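Local atomic coordinates of uncharacterized protein lp_0118 (Lactobacillus plantarum, PDB entry 3K2Y), a protein that is uncharacterized but, carrying a HIRAN domain, probably binds nucleic acid. Residues L37-G42 against D46-S51; V52-L55 against K59-Y62. All blocks are in the same frame, centred on the assembly; numbering follows the deposited sequence.

How the interactions relate
From the N terminus, strand 34-39 runs into a turn-rich loop and returns as strand 50-53; interaction 1 closes this loop, joining 37-42 to 46-51. The chain goes straight on from S51 into V52, and after a short connection strand 59-63 folds back on strand 50-53, where interaction 2 closes the second hairpin, 52-55 against 59-62. The two contacts therefore follow in series and neither encloses the other, yet they share strand 50-53, the middle of three neighbouring strands in the antiparallel barrel. E40 OE1 and Y62 OH, in a probable hydrogen bond, span that middle strand, and both contacts also touch the second subunit.

Interaction 1 of 2, residues L37-G42 against D46-S51; sequences LQRESG and DDNAIS
R39 and I50, with Q38 and S51 next to them, pair strands 34-39 and 50-53 as an antiparallel beta hairpin in the barrel of the HIRAN domain. Two backbone bonds define the Q38-S51 pair: Q38 N reaches S51 O at 3.0 Å, and S51 N gives back to Q38 O. R39 and I50 form the adjoining non-hydrogen-bonded pair, and E40 N then donates to A49 O (3.1 Å, 171° at the hydrogen). Nearer the loop, a type I turn runs from D46 to A49, and D46 OD1 closes an Asx turn by accepting a hydrogen bond from N48 N at 2.7 Å.

The side chains add grips on opposite faces of the hairpin. On the R39 and I50 face, CG of R39 stands anti to its own backbone N and the chain bends at chi2 (68°), which carries the guanidinium along the partner segment toward the turn. D47 O and A49 O lie at its edge; NE makes a weak bond to A49 O (3.4 Å), while NH2 is modelled so close to D47 O that the exact length is doubtful. S41 CB lies against one guanidinium face, near the rim, and NH1 forms a salt bridge with D76 of helix 68-76. On the Q38 and S51 face, S51 OG donates to E40 OE2 at 2.7 Å, arriving from above the carboxylate plane rather than within it. Back on the I50 side, L37 CG meets I50 CG2 at 4.2 Å.

The salt bridge to D76 is thus the firm hold on the guanidinium, whose edge toward the turn carbonyls is consistent with a further, weaker tie, while the buried E40 carboxylate is held by hydroxyls, with Y62 serving its other oxygen; such donors would probably help to stabilise its negative charge.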
ATOM      1  N   LEU A  37       3.874 -14.521  -7.680  1.00 27.16           N
ATOM      2  CA  LEU A  37       4.213 -13.109  -7.549  1.00 26.18           C
ATOM      3  C   LEU A  37       3.377 -12.249  -8.488  1.00 26.27           C
ATOM      4  O   LEU A  37       3.050 -12.659  -9.603  1.00 27.69           O
ATOM      5  CB  LEU A  37       5.699 -12.888  -7.836  1.00 27.23           C
ATOM      6  CG  LEU A  37       6.695 -12.967  -6.677  1.00 28.51           C
ATOM      7  CD1 LEU A  37       6.499 -14.246  -5.888  1.00 31.26           C
ATOM      8  CD2 LEU A  37       8.108 -12.890  -7.236  1.00 28.47           C
ATOM      9  N   GLN A  38       3.032 -11.051  -8.026  1.00 26.13           N
ATOM     10  CA  GLN A  38       2.235 -10.131  -8.815  1.00 24.82           C
ATOM     11  C   GLN A  38       2.778  -8.715  -8.727  1.00 24.99           C
ATOM     12  O   GLN A  38       2.889  -8.142  -7.641  1.00 24.99           O
ATOM     13  CB  GLN A  38       0.784 -10.136  -8.337  1.00 28.70           C
ATOM     14  CG  GLN A  38      -0.147  -9.322  -9.222  1.00 32.39           C
ATOM     15  CD  GLN A  38      -1.579  -9.318  -8.720  1.00 36.34           C
ATOM     16  OE1 GLN A  38      -1.925  -8.584  -7.789  1.00 37.49           O
ATOM     17  NE2 GLN A  38      -2.419 -10.151  -9.325  1.00 36.51           N
ATOM     18  N   ARG A  39       3.111  -8.157  -9.884  1.00 22.93           N
ATOM     19  CA  ARG A  39       3.626  -6.805  -9.966  1.00 21.05           C
ATOM     20  C   ARG A  39       2.454  -5.829  -9.890  1.00 22.19           C
ATOM     21  O   ARG A  39       1.458  -5.981 -10.599  1.00 19.12           O
ATOM     22  CB  ARG A  39       4.374  -6.610 -11.289  1.00 19.53           C
ATOM     23  CG  ARG A  39       4.997  -5.239 -11.447  1.00 22.20           C
ATOM     24  CD  ARG A  39       6.148  -5.043 -10.471  1.00 27.30           C
ATOM     25  NE  ARG A  39       6.344  -3.636 -10.127  1.00 31.90           N
ATOM     26  CZ  ARG A  39       6.641  -2.688 -11.006  1.00 33.33           C
ATOM     27  NH1 ARG A  39       6.777  -2.992 -12.287  1.00 36.81           N
ATOM     28  NH2 ARG A  39       6.800  -1.437 -10.610  1.00 33.03           N
ATOM     29  N   GLU A  40       2.571  -4.829  -9.023  1.00 23.70           N
ATOM     30  CA  GLU A  40       1.514  -3.835  -8.885  1.00 24.97           C
ATOM     31  C   GLU A  40       2.120  -2.441  -9.034  1.00 25.05           C
ATOM     32  O   GLU A  40       2.307  -1.723  -8.054  1.00 25.34           O
ATOM     33  CB  GLU A  40       0.826  -3.978  -7.523  1.00 23.79           C
ATOM     34  CG  GLU A  40       0.437  -5.405  -7.180  1.00 23.11           C
ATOM     35  CD  GLU A  40      -0.340  -5.514  -5.876  1.00 24.94           C
ATOM     36  OE1 GLU A  40      -0.056  -4.736  -4.941  1.00 22.95           O
ATOM     37  OE2 GLU A  40      -1.225  -6.392  -5.782  1.00 23.15           O
ATOM     38  N   SER A  41       2.437  -2.063 -10.269  1.00 25.12           N
ATOM     39  CA  SER A  41       3.030  -0.756 -10.518  1.00 25.66           C
ATOM     40  C   SER A  41       2.014   0.344 -10.255  1.00 24.25           C
ATOM     41  O   SER A  41       2.359   1.522 -10.260  1.00 23.56           O
ATOM     42  CB  SER A  41       3.542  -0.658 -11.959  1.00 26.03           C
ATOM     43  OG  SER A  41       2.475  -0.549 -12.883  1.00 27.58           O
ATOM     44  N   GLY A  42       0.764  -0.049 -10.022  1.00 24.40           N
ATOM     45  CA  GLY A  42      -0.287   0.915  -9.751  1.00 22.63           C
ATOM     46  C   GLY A  42      -0.553   1.080  -8.260  1.00 24.42           C
ATOM     47  O   GLY A  42      -1.452   1.824  -7.860  1.00 21.46           O
ATOM     48  N   ASP A  46       3.490   2.306  -3.314  1.00 28.19           N
ATOM     49  CA  ASP A  46       4.801   1.982  -3.869  1.00 27.98           C
ATOM     50  C   ASP A  46       4.662   1.518  -5.315  1.00 27.27           C
ATOM     51  O   ASP A  46       4.075   0.470  -5.581  1.00 26.03           O
ATOM     52  CB  ASP A  46       5.448   0.869  -3.040  1.00 27.09           C
ATOM     53  CG  ASP A  46       6.908   0.646  -3.390  1.00 28.64           C
ATOM     54  OD1 ASP A  46       7.334   1.056  -4.490  1.00 30.90           O
ATOM     55  OD2 ASP A  46       7.629   0.046  -2.565  1.00 27.82           O
ATOM     56  N   ASP A  47       5.212   2.288  -6.248  1.00 27.49           N
ATOM     57  CA  ASP A  47       5.126   1.924  -7.658  1.00 26.67           C
ATOM     58  C   ASP A  47       5.989   0.706  -7.983  1.00 23.11           C
ATOM     59  O   ASP A  47       5.928   0.179  -9.087  1.00 24.92           O
ATOM     60  CB  ASP A  47       5.528   3.112  -8.542  1.00 28.20           C
ATOM     61  CG  ASP A  47       7.003   3.451  -8.437  1.00 30.79           C
ATOM     62  OD1 ASP A  47       7.651   3.048  -7.450  1.00 32.05           O
ATOM     63  OD2 ASP A  47       7.513   4.139  -9.344  1.00 34.68           O
ATOM     64  N   ASN A  48       6.782   0.260  -7.017  1.00 20.22           N
ATOM     65  CA  ASN A  48       7.646  -0.903  -7.212  1.00 18.07           C
ATOM     66  C   ASN A  48       7.087  -2.127  -6.510  1.00 16.15           C
ATOM     67  O   ASN A  48       7.700  -3.198  -6.516  1.00 14.78           O
ATOM     68  CB  ASN A  48       9.051  -0.618  -6.682  1.00 18.47           C
ATOM     69  CG  ASN A  48       9.881   0.196  -7.649  1.00 18.70           C
ATOM     70  OD1 ASN A  48      10.459   1.210  -7.276  1.00 19.92           O
ATOM     71  ND2 ASN A  48       9.952  -0.250  -8.899  1.00 20.14           N
ATOM     72  N   ALA A  49       5.911  -1.947  -5.914  1.00 15.45           N
ATOM     73  CA  ALA A  49       5.217  -2.993  -5.178  1.00 16.25           C
ATOM     74  C   ALA A  49       5.110  -4.321  -5.916  1.00 17.22           C
ATOM     75  O   ALA A  49       4.967  -4.368  -7.142  1.00 15.85           O
ATOM     76  CB  ALA A  49       3.820  -2.515  -4.797  1.00 18.13           C
ATOM     77  N   ILE A  50       5.185  -5.393  -5.133  1.00 17.16           N
ATOM     78  CA  ILE A  50       5.071  -6.755  -5.624  1.00 16.40           C
ATOM     79  C   ILE A  50       4.402  -7.572  -4.528  1.00 17.55           C
ATOM     80  O   ILE A  50       5.030  -7.892  -3.514  1.00 16.75           O
ATOM     81  CB  ILE A  50       6.440  -7.404  -5.907  1.00 15.19           C
ATOM     82  CG1 ILE A  50       7.199  -6.623  -6.973  1.00 16.36           C
ATOM     83  CG2 ILE A  50       6.235  -8.833  -6.386  1.00 13.56           C
ATOM     84  CD1 ILE A  50       8.621  -7.122  -7.163  1.00 17.13           C
ATOM     85  N   SER A  51       3.126  -7.890  -4.725  1.00 17.95           N
ATOM     86  CA  SER A  51       2.395  -8.684  -3.751  1.00 19.05           C
ATOM     87  C   SER A  51       2.702 -10.166  -3.942  1.00 21.69           C
ATOM     88  O   SER A  51       3.032 -10.615  -5.044  1.00 22.05           O
ATOM     89  CB  SER A  51       0.885  -8.430  -3.861  1.00 19.11           C
ATOM     90  OG  SER A  51       0.419  -8.502  -5.199  1.00 17.97           O
TER

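Interaction 2 of 2, residues V52-L55 against K59-Y62; sequences VWTL and KLGY
V52 is clasped by two backbone hydrogen bonds, its N donating to G61 O (2.9 Å) and its O accepting from L60 N (2.9 Å, 163° at the hydrogen). Within 59-62, K59 NZ donates to Y62 OH at 2.7 Å, bridging the side chains at the two ends of the segment, and the same hydroxyl also bonds E40.

V52 pairs with G61, but W53 pairs with K59, so L60 is the extra residue of a beta bulge in the hairpin of strands 50-53 and 59-63, two neighbours in the antiparallel barrel. G61 has backbone angles that suit glycine, since a CB would be jammed against the carbonyl O of L60.

On one face of the sheet, the aliphatic part of K59 lies over the indole of W53. K59 CB sits 3.6 Å from the centroid of the six-membered ring and only 18° off its normal, a CH-pi contact, while K59 CA is over the same ring system toward its rim. With CG anti to the backbone N (chi1 -166°) and the rest extended, the lysine passes CG and CD by W53 CZ2, each at 4.0 Å, and carries NZ on to the tyrosine hydroxyl. The indole is also held by NE1, hydrogen-bonded to S51 OG. An alanine in place of W53 would probably deprive the methylenes of K59 of their aromatic support and S51 OG of its indole donor.

Elsewhere L60 packs against 52-55: its CD2 meets V52 CG1 at 4.3 Å, and its CD1 closes to 3.1 Å on T54 OG1, a buried hydroxyl with no polar partner in the model. Beyond these, L60 touches V35 of strand 34-39, and both L60 and T54 reach T25 of helix 22-25.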
ATOM      1  N   VAL A  52       2.612 -10.917  -2.851  1.00 24.43           N
ATOM      2  CA  VAL A  52       2.880 -12.346  -2.871  1.00 26.06           C
ATOM      3  C   VAL A  52       1.569 -13.102  -2.665  1.00 29.28           C
ATOM      4  O   VAL A  52       0.677 -12.634  -1.950  1.00 30.69           O
ATOM      5  CB  VAL A  52       3.889 -12.724  -1.764  1.00 24.34           C
ATOM      6  CG1 VAL A  52       4.277 -14.196  -1.882  1.00 23.77           C
ATOM      7  CG2 VAL A  52       5.120 -11.827  -1.870  1.00 22.09           C
ATOM      8  N   TRP A  53       1.446 -14.261  -3.304  1.00 31.45           N
ATOM      9  CA  TRP A  53       0.229 -15.051  -3.196  1.00 32.06           C
ATOM     10  C   TRP A  53       0.482 -16.553  -3.154  1.00 33.40           C
ATOM     11  O   TRP A  53       1.542 -17.033  -3.558  1.00 34.66           O
ATOM     12  CB  TRP A  53      -0.700 -14.742  -4.370  1.00 30.80           C
ATOM     13  CG  TRP A  53      -0.986 -13.288  -4.567  1.00 30.42           C
ATOM     14  CD1 TRP A  53      -0.119 -12.333  -5.016  1.00 29.03           C
ATOM     15  CD2 TRP A  53      -2.233 -12.622  -4.344  1.00 30.49           C
ATOM     16  NE1 TRP A  53      -0.749 -11.116  -5.090  1.00 28.95           N
ATOM     17  CE2 TRP A  53      -2.047 -11.262  -4.683  1.00 29.52           C
ATOM     18  CE3 TRP A  53      -3.493 -13.043  -3.891  1.00 31.26           C
ATOM     19  CZ2 TRP A  53      -3.074 -10.317  -4.585  1.00 30.78           C
ATOM     20  CZ3 TRP A  53      -4.517 -12.103  -3.793  1.00 30.96           C
ATOM     21  CH2 TRP A  53      -4.299 -10.755  -4.139  1.00 33.26           C
ATOM     22  N   THR A  54      -0.511 -17.284  -2.654  1.00 34.37           N
ATOM     23  CA  THR A  54      -0.451 -18.736  -2.563  1.00 34.74           C
ATOM     24  C   THR A  54      -0.860 -19.300  -3.916  1.00 34.20           C
ATOM     25  O   THR A  54      -1.424 -18.584  -4.746  1.00 33.81           O
ATOM     26  CB  THR A  54      -1.428 -19.267  -1.494  1.00 34.41           C
ATOM     27  OG1 THR A  54      -0.985 -18.852  -0.197  1.00 34.64           O
ATOM     28  CG2 THR A  54      -1.496 -20.787  -1.530  1.00 40.11           C
ATOM     29  N   LEU A  55      -0.573 -20.576  -4.143  1.00 34.88           N
ATOM     30  CA  LEU A  55      -0.936 -21.207  -5.406  1.00 35.20           C
ATOM     31  C   LEU A  55      -2.450 -21.194  -5.569  1.00 36.39           C
ATOM     32  O   LEU A  55      -2.959 -21.287  -6.683  1.00 36.89           O
ATOM     33  CB  LEU A  55      -0.413 -22.647  -5.460  1.00 31.01           C
ATOM     34  CG  LEU A  55       1.107 -22.803  -5.525  1.00 30.69           C
ATOM     35  CD1 LEU A  55       1.468 -24.279  -5.622  1.00 26.59           C
ATOM     36  CD2 LEU A  55       1.650 -22.032  -6.731  1.00 28.64           C
ATOM     37  N   LYS A  59      -3.786 -13.832  -0.899  1.00 35.59           N
ATOM     38  CA  LYS A  59      -2.734 -12.864  -0.618  1.00 32.03           C
ATOM     39  C   LYS A  59      -1.997 -13.147   0.684  1.00 32.02           C
ATOM     40  O   LYS A  59      -2.603 -13.520   1.686  1.00 32.35           O
ATOM     41  CB  LYS A  59      -3.317 -11.453  -0.593  1.00 31.12           C
ATOM     42  CG  LYS A  59      -2.270 -10.360  -0.650  1.00 26.92           C
ATOM     43  CD  LYS A  59      -2.913  -9.000  -0.806  1.00 25.35           C
ATOM     44  CE  LYS A  59      -1.876  -7.944  -1.152  1.00 26.48           C
ATOM     45  NZ  LYS A  59      -2.501  -6.613  -1.385  1.00 23.01           N
ATOM     46  N   LEU A  60      -0.679 -12.969   0.648  1.00 31.46           N
ATOM     47  CA  LEU A  60       0.180 -13.190   1.804  1.00 29.33           C
ATOM     48  C   LEU A  60       0.822 -11.891   2.263  1.00 29.05           C
ATOM     49  O   LEU A  60       1.158 -11.738   3.439  1.00 29.21           O
ATOM     50  CB  LEU A  60       1.281 -14.194   1.462  1.00 32.30           C
ATOM     51  CG  LEU A  60       0.971 -15.686   1.574  1.00 32.86           C
ATOM     52  CD1 LEU A  60      -0.301 -16.011   0.832  1.00 35.96           C
ATOM     53  CD2 LEU A  60       2.133 -16.479   1.013  1.00 34.95           C
ATOM     54  N   GLY A  61       1.000 -10.961   1.328  1.00 28.55           N
ATOM     55  CA  GLY A  61       1.608  -9.687   1.662  1.00 24.79           C
ATOM     56  C   GLY A  61       2.369  -9.072   0.505  1.00 24.27           C
ATOM     57  O   GLY A  61       1.934  -9.148  -0.642  1.00 21.65           O
ATOM     58  N   TYR A  62       3.509  -8.457   0.810  1.00 24.07           N
ATOM     59  CA  TYR A  62       4.341  -7.815  -0.203  1.00 22.43           C
ATOM     60  C   TYR A  62       5.815  -8.084   0.018  1.00 24.05           C
ATOM     61  O   TYR A  62       6.227  -8.463   1.114  1.00 24.31           O
ATOM     62  CB  TYR A  62       4.144  -6.298  -0.184  1.00 21.47           C
ATOM     63  CG  TYR A  62       2.823  -5.838  -0.731  1.00 21.19           C
ATOM     64  CD1 TYR A  62       1.672  -5.859   0.052  1.00 20.52           C
ATOM     65  CD2 TYR A  62       2.715  -5.415  -2.053  1.00 21.27           C
ATOM     66  CE1 TYR A  62       0.442  -5.473  -0.471  1.00 21.29           C
ATOM     67  CE2 TYR A  62       1.496  -5.030  -2.585  1.00 25.97           C
ATOM     68  CZ  TYR A  62       0.363  -5.063  -1.793  1.00 23.47           C
ATOM     69  OH  TYR A  62      -0.847  -4.718  -2.342  1.00 24.84           O
TER